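Local coordinates for protein GH61E (Thielavia terrestris, PDB 3EJA) that cleaves polysaccharides oxidatively at their glycosidic bonds as a copper-dependent lytic polysaccharide monooxygenase, at residues V66-P71 and Q151-C156. Numbering follows the deposited sequence.
With MG (magnesium ion), chain F; SO4 (sulfate ion), chain I.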
loop_
_atom_site.group_PDB
_atom_site.type_symbol
_atom_site.label_atom_id
_atom_site.label_comp_id
_atom_site.label_asym_id
_atom_site.label_seq_id
_atom_site.Cartn_x
_atom_site.Cartn_y
_atom_site.Cartn_z
ATOM N N VAL A 66 -13.483 -1.759 1.328
ATOM C CA VAL A 66 -12.747 -1.772 2.597
ATOM C C VAL A 66 -13.738 -1.627 3.755
ATOM O O VAL A 66 -14.436 -0.611 3.841
ATOM C CB VAL A 66 -11.689 -0.624 2.638
ATOM C CG1 VAL A 66 -11.089 -0.480 4.028
ATOM C CG2 VAL A 66 -10.581 -0.858 1.587
ATOM N N TYR A 67 -13.811 -2.627 4.629
ATOM C CA TYR A 67 -14.808 -2.593 5.713
ATOM C C TYR A 67 -14.288 -2.775 7.146
ATOM O O TYR A 67 -15.059 -2.591 8.093
ATOM C CB TYR A 67 -15.988 -3.543 5.435
ATOM C CG TYR A 67 -15.663 -5.019 5.393
ATOM C CD1 TYR A 67 -15.644 -5.793 6.561
ATOM C CD2 TYR A 67 -15.420 -5.658 4.174
ATOM C CE1 TYR A 67 -15.360 -7.147 6.517
ATOM C CE2 TYR A 67 -15.136 -7.013 4.119
ATOM C CZ TYR A 67 -15.108 -7.750 5.289
ATOM O OH TYR A 67 -14.838 -9.091 5.234
ATOM N N HIS A 68 -13.019 -3.143 7.312
ATOM C CA HIS A 68 -12.416 -3.161 8.652
ATOM C C HIS A 68 -11.865 -1.770 8.962
ATOM O O HIS A 68 -11.345 -1.095 8.065
ATOM C CB HIS A 68 -11.291 -4.194 8.774
ATOM C CG HIS A 68 -11.735 -5.607 8.568
ATOM N ND1 HIS A 68 -12.724 -6.201 9.328
ATOM C CD2 HIS A 68 -11.296 -6.556 7.709
ATOM C CE1 HIS A 68 -12.879 -7.453 8.936
ATOM N NE2 HIS A 68 -12.026 -7.693 7.956
ATOM N N PRO A 69 -11.972 -1.334 10.233
ATOM C CA PRO A 69 -11.434 -0.027 10.609
ATOM C C PRO A 69 -9.910 -0.051 10.513
ATOM O O PRO A 69 -9.282 -1.035 10.896
ATOM C CB PRO A 69 -11.871 0.125 12.070
ATOM C CG PRO A 69 -12.063 -1.275 12.558
ATOM C CD PRO A 69 -12.582 -2.031 11.382
ATOM N N GLY A 70 -9.331 1.016 9.985
ATOM C CA GLY A 70 -7.874 1.128 9.893
ATOM C C GLY A 70 -7.453 1.954 8.695
ATOM O O GLY A 70 -8.287 2.260 7.825
ATOM N N PRO A 71 -6.162 2.343 8.647
ATOM C CA PRO A 71 -5.654 3.238 7.611
ATOM C C PRO A 71 -5.407 2.565 6.255
ATOM O O PRO A 71 -5.085 1.369 6.191
ATOM C CB PRO A 71 -4.310 3.698 8.187
ATOM C CG PRO A 71 -3.844 2.523 8.991
ATOM C CD PRO A 71 -5.099 1.943 9.596
ATOM N N GLN A 151 -4.308 -6.854 10.572
ATOM C CA GLN A 151 -4.519 -7.595 9.313
ATOM C C GLN A 151 -4.189 -6.713 8.110
ATOM O O GLN A 151 -4.862 -5.710 7.866
ATOM C CB GLN A 151 -5.959 -8.126 9.230
ATOM C CG GLN A 151 -6.296 -9.134 10.318
ATOM C CD GLN A 151 -7.751 -9.583 10.306
ATOM O OE1 GLN A 151 -8.551 -9.160 9.461
ATOM N NE2 GLN A 151 -8.102 -10.451 11.249
ATOM N N PHE A 152 -3.140 -7.084 7.375
ATOM C CA PHE A 152 -2.707 -6.312 6.203
ATOM C C PHE A 152 -3.307 -6.843 4.907
ATOM O O PHE A 152 -3.126 -8.011 4.562
ATOM C CB PHE A 152 -1.167 -6.287 6.109
ATOM C CG PHE A 152 -0.506 -5.569 7.259
ATOM C CD1 PHE A 152 -0.331 -6.207 8.489
ATOM C CD2 PHE A 152 -0.056 -4.257 7.111
ATOM C CE1 PHE A 152 0.266 -5.546 9.564
ATOM C CE2 PHE A 152 0.546 -3.581 8.178
ATOM C CZ PHE A 152 0.707 -4.226 9.413
ATOM N N TYR A 153 -4.017 -5.963 4.203
ATOM C CA TYR A 153 -4.595 -6.267 2.896
ATOM C C TYR A 153 -3.802 -5.478 1.868
ATOM O O TYR A 153 -3.802 -4.249 1.900
ATOM C CB TYR A 153 -6.097 -5.923 2.875
ATOM C CG TYR A 153 -6.867 -6.713 3.908
ATOM C CD1 TYR A 153 -7.343 -7.991 3.611
ATOM C CD2 TYR A 153 -7.080 -6.205 5.199
ATOM C CE1 TYR A 153 -8.019 -8.739 4.557
ATOM C CE2 TYR A 153 -7.764 -6.954 6.159
ATOM C CZ TYR A 153 -8.228 -8.217 5.825
ATOM O OH TYR A 153 -8.911 -8.973 6.748
ATOM N N ILE A 154 -3.101 -6.202 0.987
ATOM C CA ILE A 154 -2.015 -5.653 0.160
ATOM C C ILE A 154 -2.063 -6.151 -1.287
ATOM O O ILE A 154 -2.460 -7.280 -1.537
ATOM C CB ILE A 154 -0.607 -6.058 0.762
ATOM C CG1 ILE A 154 -0.366 -5.393 2.130
ATOM C CG2 ILE A 154 0.564 -5.739 -0.201
ATOM C CD1 ILE A 154 0.629 -6.168 3.011
ATOM N N SER A 155 -1.633 -5.306 -2.222
ATOM C CA SER A 155 -1.187 -5.759 -3.549
ATOM C C SER A 155 -0.214 -4.738 -4.163
ATOM O O SER A 155 -0.041 -3.645 -3.623
ATOM C CB SER A 155 -2.368 -6.023 -4.490
ATOM O OG SER A 155 -2.874 -4.815 -5.002
ATOM N N CYS A 156 0.411 -5.089 -5.287
ATOM C CA CYS A 156 1.274 -4.143 -5.996
ATOM C C CYS A 156 0.963 -4.072 -7.479
ATOM O O CYS A 156 0.832 -5.107 -8.145
ATOM C CB CYS A 156 2.750 -4.493 -5.815
ATOM S SG CYS A 156 3.365 -4.390 -4.120
HETATM MG MG MG F . -11.649 -9.505 6.938
HETATM S S SO4 I . -11.536 -11.624 11.770
HETATM O O1 SO4 I . -10.182 -11.638 12.315
HETATM O O2 SO4 I . -12.488 -11.621 12.875
HETATM O O3 SO4 I . -11.718 -10.448 10.925
HETATM O O4 SO4 I . -11.746 -12.824 10.961
HETATM O O HOH W 1 -13.680 -10.177 7.405
#
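H68 and Y153 meet chiefly through the ion between them: NE2 of the histidine binds magnesium at 2.1 Å, while OH of the tyrosine makes a long, probably weak, axial contact with it at 2.8 Å. No hydrogen bond joins the two side chains; H68 CD2 simply lies 3.5 Å from Y153 OH, and the ring planes, inclined by 24°, are slid so far apart that they scarcely overlap. A water on the magnesium also hydrogen-bonds to Y67 OH. With CG of Y67 set between its backbone N and carbonyl carbon (chi1 65°), the phenol ring runs alongside H68, its CE1 3.4 Å above one imidazole face, toward the rim. H1 completes the protein's share of the shell; H1 and H68 form the histidine brace of family AA9, which natively holds copper, with Y153 in the axial position. The site sits at one end of the beta sandwich, H68 on the loop between strands 57-63 and 72-78, Y153 on strand 151-162. One step outward, Y153 OH donates to Q151 OE1 over 2.7 Å, a bond that directs the phenol proton to the amide oxygen, the donor standing 31° off the carbonyl plane. The other end of that amide, NE2, donates to O1 of a sulfate, probably from the crystallisation liquor, which H142 NE2 also hydrogen-bonds; both residues probably help to bind O2. A leucine in place of Q151 would probably leave the tyrosine hydroxyl without this acceptor, its proton less firmly directed, and the anion without one donor. H142 also stacks its ring on that of H68.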